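Local coordinates for uncharacterized protein (Bacteroides ovatus, PDB 4IRT) that is of unknown function but, as a putative neuraminidase with BNR repeats of the beta-propeller class, may release sialic acids from glycans, at residues 192-197 and 254-259; 265-270 and 315-320; 325-330 and 339-344. One frame throughout, in Å; residues are numbered along the deposited sequence.

Interaction 1. Residues 192-197 and 254-259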
loop_
_atom_site.group_PDB
_atom_site.type_symbol
_atom_site.label_atom_id
_atom_site.label_comp_id
_atom_site.label_asym_id
_atom_site.label_seq_id
_atom_site.Cartn_x
_atom_site.Cartn_y
_atom_site.Cartn_z
ATOM N N HIS A 192 6.168 1.119 11.176
ATOM C CA HIS A 192 7.307 1.324 10.314
ATOM C C HIS A 192 6.962 2.325 9.238
ATOM O O HIS A 192 5.849 2.332 8.738
ATOM C CB HIS A 192 7.732 -0.006 9.659
ATOM C CG HIS A 192 8.121 -1.059 10.645
ATOM N ND1 HIS A 192 9.425 -1.271 11.011
ATOM C CD2 HIS A 192 7.379 -1.931 11.373
ATOM C CE1 HIS A 192 9.481 -2.229 11.921
ATOM N NE2 HIS A 192 8.252 -2.660 12.147
ATOM N N LEU A 193 7.939 3.135 8.852
ATOM C CA LEU A 193 7.762 4.157 7.817
ATOM C C LEU A 193 9.000 4.249 6.950
ATOM O O LEU A 193 10.108 4.393 7.462
ATOM C CB LEU A 193 7.546 5.514 8.507
ATOM C CG LEU A 193 7.600 6.791 7.669
ATOM C CD1 LEU A 193 6.462 6.871 6.686
ATOM C CD2 LEU A 193 7.564 7.989 8.603
ATOM N N SER A 194 8.818 4.187 5.635
ATOM C CA SER A 194 9.911 4.450 4.675
ATOM C C SER A 194 9.404 5.360 3.561
ATOM O O SER A 194 8.172 5.480 3.323
ATOM C CB SER A 194 10.491 3.165 4.095
ATOM O OG SER A 194 9.495 2.371 3.499
ATOM N N TRP A 195 10.347 6.009 2.873
ATOM C CA TRP A 195 10.007 6.975 1.839
ATOM C C TRP A 195 11.163 7.252 0.918
ATOM O O TRP A 195 12.291 6.940 1.249
ATOM C CB TRP A 195 9.502 8.288 2.452
ATOM C CG TRP A 195 10.481 9.125 3.184
ATOM C CD1 TRP A 195 11.158 10.236 2.678
ATOM C CD2 TRP A 195 10.856 9.029 4.568
ATOM N NE1 TRP A 195 11.931 10.797 3.662
ATOM C CE2 TRP A 195 11.767 10.088 4.828
ATOM C CE3 TRP A 195 10.556 8.127 5.600
ATOM C CZ2 TRP A 195 12.388 10.252 6.069
ATOM C CZ3 TRP A 195 11.165 8.311 6.872
ATOM C CH2 TRP A 195 12.058 9.365 7.085
ATOM N N VAL A 196 10.846 7.845 -0.224
ATOM C CA VAL A 196 11.833 8.403 -1.146
ATOM C C VAL A 196 11.578 9.900 -1.191
ATOM O O VAL A 196 10.451 10.377 -0.929
ATOM C CB VAL A 196 11.717 7.814 -2.581
ATOM C CG1 VAL A 196 11.751 6.275 -2.519
ATOM C CG2 VAL A 196 10.472 8.320 -3.293
ATOM N N TRP A 197 12.630 10.643 -1.470
ATOM C CA TRP A 197 12.482 12.036 -1.721
ATOM C C TRP A 197 12.168 12.244 -3.173
ATOM O O TRP A 197 12.614 11.480 -4.032
ATOM C CB TRP A 197 13.769 12.768 -1.408
ATOM C CG TRP A 197 14.175 12.715 0.035
ATOM C CD1 TRP A 197 15.304 12.142 0.537
ATOM C CD2 TRP A 197 13.495 13.309 1.159
ATOM N NE1 TRP A 197 15.369 12.333 1.904
ATOM C CE2 TRP A 197 14.275 13.051 2.304
ATOM C CE3 TRP A 197 12.318 14.054 1.302
ATOM C CZ2 TRP A 197 13.912 13.521 3.595
ATOM C CZ3 TRP A 197 11.970 14.513 2.567
ATOM C CH2 TRP A 197 12.761 14.237 3.694
ATOM N N THR A 254 5.584 2.722 -2.988
ATOM C CA THR A 254 5.565 1.272 -3.157
ATOM C C THR A 254 4.942 0.667 -1.897
ATOM O O THR A 254 3.808 1.021 -1.545
ATOM C CB THR A 254 6.950 0.687 -3.511
ATOM O OG1 THR A 254 7.895 0.992 -2.471
ATOM C CG2 THR A 254 7.444 1.258 -4.850
ATOM N N SER A 255 5.649 -0.227 -1.212
ATOM C CA SER A 255 5.086 -0.896 -0.056
ATOM C C SER A 255 6.212 -1.436 0.803
ATOM O O SER A 255 7.391 -1.493 0.386
ATOM C CB SER A 255 4.127 -2.034 -0.480
ATOM O OG SER A 255 4.867 -3.176 -0.957
HETATM N N MSE A 256 5.872 -1.763 2.037
HETATM C CA MSE A 256 6.835 -2.349 2.976
HETATM C C MSE A 256 6.168 -3.316 3.931
HETATM O O MSE A 256 4.937 -3.371 4.073
HETATM C CB MSE A 256 7.590 -1.231 3.718
HETATM C CG MSE A 256 6.734 -0.528 4.724
HETATM SE SE MSE A 256 7.837 0.732 5.768
HETATM C CE MSE A 256 9.314 -0.377 6.314
ATOM N N SER A 257 6.995 -4.118 4.573
ATOM C CA SER A 257 6.519 -5.088 5.531
ATOM C C SER A 257 7.558 -5.234 6.649
ATOM O O SER A 257 8.549 -4.508 6.706
ATOM C CB SER A 257 6.257 -6.435 4.852
ATOM O OG SER A 257 5.340 -7.247 5.580
ATOM N N ALA A 258 7.292 -6.179 7.537
ATOM C CA ALA A 258 8.187 -6.520 8.605
ATOM C C ALA A 258 7.986 -7.986 8.969
ATOM O O ALA A 258 6.917 -8.567 8.737
ATOM C CB ALA A 258 7.916 -5.653 9.810
ATOM N N ASP A 259 9.031 -8.601 9.524
ATOM C CA ASP A 259 8.873 -9.927 10.062
ATOM C C ASP A 259 8.339 -9.841 11.498
ATOM O O ASP A 259 8.143 -8.752 12.063
ATOM C CB ASP A 259 10.185 -10.746 9.933
ATOM C CG ASP A 259 11.353 -10.134 10.700
ATOM O OD1 ASP A 259 11.103 -9.394 11.684
ATOM O OD2 ASP A 259 12.521 -10.412 10.310
#
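S194 OG rests against the selenium of M256, a selenomethionine, with 3.3 Å between OG and SE, while the same hydroxyl is hydrogen-bonded to the side-chain amide of Q182. No hydrogen bond joins the two segments; M256 makes most of the contact. Its CG stands between the backbone N and the carbonyl carbon (chi1 72°), which sends the chain across toward 192-197; a bend at chi3 (-50°) then carries CE alongside H192, where CE lies 3.7 Å from H192 CB. A258 is the second bridge: its CB sits over one face of the H192 imidazole, 4.2 Å from the ring centroid, a CH-pi contact shifted toward NE2. The ring is fixed at both nitrogens, ND1 bonding to Y211 OH and NE2 to D186 OD2, partners that set its rotation and so the face offered to A258. Strand 191-198 belongs to one four-stranded antiparallel sheet and strand 255-258 is the first of the next, consistent with neighbouring blades of a beta-propeller. The polar ends of H192 and S194 are satisfied by their own sheet and the loop after strand 178-185; what passes between 192-197 and 254-259 is methyl, selenium and ring-face contact, with the T254 N to Q182 OE1 hydrogen bond crossing nearby.

Interaction 2. Residues 265-270 and 315-320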
loop_
_atom_site.group_PDB
_atom_site.type_symbol
_atom_site.label_atom_id
_atom_site.label_comp_id
_atom_site.label_asym_id
_atom_site.label_seq_id
_atom_site.Cartn_x
_atom_site.Cartn_y
_atom_site.Cartn_z
ATOM N N TYR A 265 11.298 -4.548 5.875
ATOM C CA TYR A 265 11.576 -4.959 4.513
ATOM C C TYR A 265 10.859 -4.001 3.569
ATOM O O TYR A 265 9.690 -3.715 3.777
ATOM C CB TYR A 265 11.044 -6.353 4.239
ATOM C CG TYR A 265 11.746 -7.436 4.998
ATOM C CD1 TYR A 265 11.491 -7.611 6.339
ATOM C CD2 TYR A 265 12.654 -8.270 4.381
ATOM C CE1 TYR A 265 12.127 -8.612 7.060
ATOM C CE2 TYR A 265 13.308 -9.268 5.091
ATOM C CZ TYR A 265 13.042 -9.429 6.433
ATOM O OH TYR A 265 13.660 -10.415 7.177
ATOM N N ILE A 266 11.565 -3.496 2.551
ATOM C CA ILE A 266 10.990 -2.504 1.614
ATOM C C ILE A 266 11.123 -3.025 0.186
ATOM O O ILE A 266 12.200 -3.413 -0.202
ATOM C CB ILE A 266 11.721 -1.159 1.723
ATOM C CG1 ILE A 266 11.656 -0.637 3.158
ATOM C CG2 ILE A 266 11.147 -0.165 0.706
ATOM C CD1 ILE A 266 12.734 0.367 3.577
ATOM N N ALA A 267 10.028 -3.036 -0.570
ATOM C CA ALA A 267 10.015 -3.556 -1.944
ATOM C C ALA A 267 9.830 -2.424 -2.942
ATOM O O ALA A 267 8.932 -1.584 -2.804
ATOM C CB ALA A 267 8.917 -4.586 -2.112
ATOM N N THR A 268 10.705 -2.378 -3.935
ATOM C CA THR A 268 10.691 -1.322 -4.914
ATOM C C THR A 268 11.473 -1.751 -6.141
ATOM O O THR A 268 11.719 -2.958 -6.344
ATOM C CB THR A 268 11.205 0.040 -4.329
ATOM O OG1 THR A 268 10.999 1.073 -5.283
ATOM C CG2 THR A 268 12.710 -0.019 -3.978
ATOM N N TYR A 269 11.803 -0.774 -7.001
ATOM C CA TYR A 269 12.656 -1.027 -8.149
ATOM C C TYR A 269 13.519 0.185 -8.536
ATOM O O TYR A 269 13.211 1.320 -8.198
ATOM C CB TYR A 269 11.878 -1.569 -9.363
ATOM C CG TYR A 269 10.830 -0.657 -10.017
ATOM C CD1 TYR A 269 11.209 0.420 -10.815
ATOM C CD2 TYR A 269 9.475 -0.916 -9.862
ATOM C CE1 TYR A 269 10.261 1.233 -11.422
ATOM C CE2 TYR A 269 8.490 -0.115 -10.472
ATOM C CZ TYR A 269 8.885 0.957 -11.236
ATOM O OH TYR A 269 7.957 1.762 -11.854
ATOM N N TRP A 270 14.636 -0.107 -9.191
ATOM C CA TRP A 270 15.532 0.882 -9.788
ATOM C C TRP A 270 16.538 0.151 -10.704
ATOM O O TRP A 270 16.670 -1.070 -10.639
ATOM C CB TRP A 270 16.226 1.732 -8.691
ATOM C CG TRP A 270 17.259 0.962 -7.844
ATOM C CD1 TRP A 270 18.559 0.686 -8.182
ATOM C CD2 TRP A 270 17.082 0.460 -6.511
ATOM N NE1 TRP A 270 19.186 0.009 -7.160
ATOM C CE2 TRP A 270 18.303 -0.146 -6.126
ATOM C CE3 TRP A 270 16.027 0.485 -5.600
ATOM C CZ2 TRP A 270 18.473 -0.740 -4.887
ATOM C CZ3 TRP A 270 16.202 -0.141 -4.363
ATOM C CH2 TRP A 270 17.400 -0.731 -4.027
ATOM N N ALA A 315 4.661 -3.505 -12.393
ATOM C CA ALA A 315 3.908 -3.031 -11.245
ATOM C C ALA A 315 4.813 -2.721 -10.080
ATOM O O ALA A 315 5.823 -3.389 -9.877
ATOM C CB ALA A 315 2.899 -4.077 -10.814
ATOM N N ARG A 316 4.416 -1.759 -9.272
ATOM C CA ARG A 316 5.035 -1.608 -7.973
ATOM C C ARG A 316 4.651 -2.837 -7.097
ATOM O O ARG A 316 3.546 -3.367 -7.197
ATOM C CB ARG A 316 4.603 -0.316 -7.339
ATOM C CG ARG A 316 5.187 0.861 -8.085
ATOM C CD ARG A 316 4.627 2.177 -7.636
ATOM N NE ARG A 316 3.226 2.285 -7.999
ATOM C CZ ARG A 316 2.517 3.399 -7.930
ATOM N NH1 ARG A 316 3.054 4.512 -7.467
ATOM N NH2 ARG A 316 1.242 3.386 -8.280
ATOM N N PRO A 317 5.592 -3.324 -6.291
ATOM C CA PRO A 317 5.422 -4.623 -5.668
ATOM C C PRO A 317 4.849 -4.658 -4.265
ATOM O O PRO A 317 4.816 -3.642 -3.553
ATOM C CB PRO A 317 6.851 -5.154 -5.659
ATOM C CG PRO A 317 7.670 -3.942 -5.406
ATOM C CD PRO A 317 6.998 -2.872 -6.239
ATOM N N ARG A 318 4.432 -5.853 -3.863
ATOM C CA ARG A 318 4.090 -6.139 -2.453
ATOM C C ARG A 318 4.908 -7.339 -1.996
ATOM O O ARG A 318 5.359 -8.135 -2.824
ATOM C CB ARG A 318 2.605 -6.468 -2.265
ATOM C CG ARG A 318 1.604 -5.342 -2.533
ATOM C CD ARG A 318 1.349 -4.544 -1.302
ATOM N NE ARG A 318 0.333 -3.485 -1.387
ATOM C CZ ARG A 318 -0.691 -3.370 -0.554
ATOM N NH1 ARG A 318 -0.943 -4.293 0.383
ATOM N NH2 ARG A 318 -1.508 -2.345 -0.677
ATOM N N ILE A 319 5.085 -7.458 -0.682
ATOM C CA ILE A 319 5.828 -8.559 -0.081
ATOM C C ILE A 319 5.163 -9.022 1.210
ATOM O O ILE A 319 4.529 -8.234 1.940
ATOM C CB ILE A 319 7.283 -8.174 0.270
ATOM C CG1 ILE A 319 7.339 -6.835 1.036
ATOM C CG2 ILE A 319 8.163 -8.131 -0.962
ATOM C CD1 ILE A 319 8.715 -6.537 1.614
ATOM N N VAL A 320 5.334 -10.301 1.509
ATOM C CA VAL A 320 5.151 -10.776 2.885
ATOM C C VAL A 320 6.387 -11.585 3.261
ATOM O O VAL A 320 7.054 -12.159 2.393
ATOM C CB VAL A 320 3.853 -11.578 3.092
ATOM C CG1 VAL A 320 2.635 -10.673 2.860
ATOM C CG2 VAL A 320 3.809 -12.837 2.234
#
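A267 CB is the hub of this buried contact, meeting P317 CG at 3.6 Å and the branch methyl of I319, with A267 CB and I319 CG2 3.8 Å apart. I319 reaches across with both of its arms. CG1 occupies the position flanked by the backbone N and the carbonyl carbon (chi1 48°), and the extended continuation (chi2 170°) drives CD1 to the neighbouring Y265, 3.5 Å from Y265 CB; CG2, beside the backbone N, is left to touch A267. Y265 gives I319 only the base of its side chain: the ring turns off toward W284, the two ring planes nearly parallel, and its hydroxyl makes a weak hydrogen bond to D259. P317, puckered with CG endo, presses that corner of its ring onto the backbone beyond A267, CG lying 3.7 Å from T268 N. Farther along, the phenol ring of Y269 approaches the aliphatic part of R316, with 4.2 Å between Y269 CE2 and R316 CG. Ring and guanidinium planes stand 52° apart, so the charged end does not lie flat on the ring; it is engaged elsewhere, NE in a salt bridge to E366 and NH1 with N252 O. Y328, from the strand next to 318-322, packs on A267, P317 and I319 together and closes the cluster from the side of its own sheet. Strand 264-271 is the second of one four-stranded sheet and 318-322 the first of the following one, an arrangement consistent with adjacent propeller blades. No hydrogen bond crosses between the segments. Cohesion here therefore rests on the fit of methyl groups and a proline ring, while the arginine contributes its CG methylene and keeps its charge for an acidic partner outside.

Interaction 3. Residues 325-330 and 339-344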
loop_
_atom_site.group_PDB
_atom_site.type_symbol
_atom_site.label_atom_id
_atom_site.label_comp_id
_atom_site.label_asym_id
_atom_site.label_seq_id
_atom_site.Cartn_x
_atom_site.Cartn_y
_atom_site.Cartn_z
ATOM N N GLU A 325 12.150 -15.636 5.053
ATOM C CA GLU A 325 11.580 -16.162 3.826
ATOM C C GLU A 325 10.663 -15.080 3.230
ATOM O O GLU A 325 9.871 -14.482 3.926
ATOM C CB GLU A 325 10.834 -17.442 4.105
ATOM C CG GLU A 325 10.134 -18.022 2.909
ATOM C CD GLU A 325 9.524 -19.374 3.203
ATOM O OE1 GLU A 325 9.200 -19.679 4.376
ATOM O OE2 GLU A 325 9.343 -20.127 2.249
ATOM N N VAL A 326 10.810 -14.831 1.940
ATOM C CA VAL A 326 10.115 -13.733 1.289
ATOM C C VAL A 326 9.298 -14.213 0.101
ATOM O O VAL A 326 9.790 -14.947 -0.750
ATOM C CB VAL A 326 11.121 -12.657 0.803
ATOM C CG1 VAL A 326 10.399 -11.562 0.039
ATOM C CG2 VAL A 326 11.885 -12.068 1.972
ATOM N N PHE A 327 8.052 -13.740 0.049
ATOM C CA PHE A 327 7.187 -13.880 -1.103
ATOM C C PHE A 327 6.949 -12.480 -1.671
ATOM O O PHE A 327 6.372 -11.621 -0.995
ATOM C CB PHE A 327 5.872 -14.510 -0.663
ATOM C CG PHE A 327 6.062 -15.820 0.019
ATOM C CD1 PHE A 327 6.343 -15.878 1.375
ATOM C CD2 PHE A 327 6.007 -17.006 -0.701
ATOM C CE1 PHE A 327 6.536 -17.091 2.022
ATOM C CE2 PHE A 327 6.217 -18.223 -0.055
ATOM C CZ PHE A 327 6.495 -18.257 1.301
ATOM N N TYR A 328 7.343 -12.304 -2.927
ATOM C CA TYR A 328 7.438 -10.997 -3.582
ATOM C C TYR A 328 6.525 -10.994 -4.805
ATOM O O TYR A 328 6.750 -11.719 -5.780
ATOM C CB TYR A 328 8.891 -10.792 -3.973
ATOM C CG TYR A 328 9.325 -9.397 -4.382
ATOM C CD1 TYR A 328 8.979 -8.877 -5.624
ATOM C CD2 TYR A 328 10.156 -8.629 -3.549
ATOM C CE1 TYR A 328 9.392 -7.635 -6.011
ATOM C CE2 TYR A 328 10.574 -7.374 -3.934
ATOM C CZ TYR A 328 10.178 -6.883 -5.159
ATOM O OH TYR A 328 10.639 -5.647 -5.552
ATOM N N ILE A 329 5.467 -10.183 -4.737
ATOM C CA ILE A 329 4.402 -10.181 -5.722
ATOM C C ILE A 329 4.560 -8.996 -6.691
ATOM O O ILE A 329 4.802 -7.848 -6.260
ATOM C CB ILE A 329 3.023 -10.134 -5.054
ATOM C CG1 ILE A 329 2.888 -11.215 -3.977
ATOM C CG2 ILE A 329 1.933 -10.301 -6.098
ATOM C CD1 ILE A 329 3.009 -12.636 -4.504
ATOM N N PHE A 330 4.518 -9.295 -7.986
ATOM C CA PHE A 330 4.725 -8.315 -9.015
ATOM C C PHE A 330 3.944 -8.629 -10.302
ATOM O O PHE A 330 3.153 -9.556 -10.344
ATOM C CB PHE A 330 6.213 -8.156 -9.288
ATOM C CG PHE A 330 6.859 -9.318 -9.978
ATOM C CD1 PHE A 330 7.249 -10.450 -9.265
ATOM C CD2 PHE A 330 7.172 -9.253 -11.340
ATOM C CE1 PHE A 330 7.929 -11.481 -9.892
ATOM C CE2 PHE A 330 7.816 -10.300 -11.967
ATOM C CZ PHE A 330 8.178 -11.429 -11.246
ATOM N N VAL A 339 -0.093 -12.071 -12.927
ATOM C CA VAL A 339 0.287 -11.899 -11.531
ATOM C C VAL A 339 1.467 -12.832 -11.368
ATOM O O VAL A 339 1.368 -14.005 -11.724
ATOM C CB VAL A 339 -0.822 -12.304 -10.558
ATOM C CG1 VAL A 339 -0.325 -12.201 -9.134
ATOM C CG2 VAL A 339 -2.028 -11.416 -10.772
ATOM N N SER A 340 2.589 -12.323 -10.874
ATOM C CA SER A 340 3.774 -13.157 -10.709
ATOM C C SER A 340 4.274 -13.102 -9.286
ATOM O O SER A 340 3.940 -12.159 -8.543
ATOM C CB SER A 340 4.860 -12.739 -11.691
ATOM O OG SER A 340 4.458 -12.890 -13.060
HETATM N N MSE A 341 5.059 -14.118 -8.899
HETATM C CA MSE A 341 5.642 -14.195 -7.567
HETATM C C MSE A 341 7.079 -14.620 -7.646
HETATM O O MSE A 341 7.426 -15.534 -8.393
HETATM C CB MSE A 341 4.890 -15.155 -6.640
HETATM C CG MSE A 341 5.508 -15.279 -5.245
HETATM SE SE MSE A 341 4.190 -16.260 -4.126
HETATM C CE MSE A 341 4.928 -17.927 -4.720
ATOM N N ALA A 342 7.923 -13.967 -6.852
ATOM C CA ALA A 342 9.284 -14.411 -6.631
ATOM C C ALA A 342 9.449 -14.816 -5.166
ATOM O O ALA A 342 8.915 -14.161 -4.267
ATOM C CB ALA A 342 10.277 -13.322 -7.020
ATOM N N HIS A 343 10.146 -15.924 -4.949
ATOM C CA HIS A 343 10.269 -16.535 -3.652
ATOM C C HIS A 343 11.735 -16.753 -3.305
ATOM O O HIS A 343 12.506 -17.229 -4.150
ATOM C CB HIS A 343 9.578 -17.898 -3.635
ATOM C CG HIS A 343 9.740 -18.610 -2.340
ATOM N ND1 HIS A 343 10.470 -19.766 -2.212
ATOM C CD2 HIS A 343 9.313 -18.297 -1.095
ATOM C CE1 HIS A 343 10.466 -20.155 -0.948
ATOM N NE2 HIS A 343 9.768 -19.279 -0.251
ATOM N N ALA A 344 12.124 -16.382 -2.087
ATOM C CA ALA A 344 13.477 -16.682 -1.552
ATOM C C ALA A 344 13.287 -17.378 -0.218
ATOM O O ALA A 344 12.609 -16.852 0.660
ATOM C CB ALA A 344 14.268 -15.392 -1.332
#
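I329 CD1 packs on the side chain of M341, a selenomethionine, 3.7 Å from M341 CG, in the middle of one face of this antiparallel hairpin. The selenium passes on to the edge of the F327 ring, a Met-aromatic contact with SE 3.9 Å from F327 CD2. On the other face F330 lies across S340, whose CB stands over the ring at 3.7 Å from its centroid, a CH-pi contact, while the rim of the ring touches A342 CB. Six backbone hydrogen bonds join the hydrogen-bonded pairs V326-A344, Y328-A342 and F330-S340. Outer strands 318-322 and 353-356 flank the hairpin in a four-stranded sheet, probably a propeller blade. Toward the polar edge, H343 places CD2 over a face of F327, 3.3 Å from F327 CE2, the planes inclined at 35°. Its CG points trans to the backbone N (chi1 177°), bringing NE2 to E325: NE2 donates to the anti lone pair of OE2 at 2.7 Å. OE2 lies close to the imidazole plane, though the carboxylate itself is turned 55° from it. With an alanine here instead of H343, the E325 carboxylate would probably lose its N-H mate and the F327 face part of its cover. The imidazole thus works two ways, CD2 resting over the F327 ring and NE2 tying a partly exposed carboxylate to the end of the hairpin.

Interactions 1 and 2 join successive sheets, whereas interaction 3 lies within one sheet, and the three form a chain from sheet to sheet. Interactions 1 and 2, with centres 9 Å apart, share the sheet in which 255-258 and 264-271 are neighbours, paired through S257 N and Y265 O at 2.8 Å. S255 OG also approaches P317 O at 2.6 Å, a probable hydrogen bond to the following sheet. Interactions 2 and 3, with centres 10 Å apart, meet where I329 N lies 2.8 Å from R318 O and Y328 backs I319. Interactions 1 and 3 do not touch, their nearest atoms being about 7 Å apart; interaction 2 connects them.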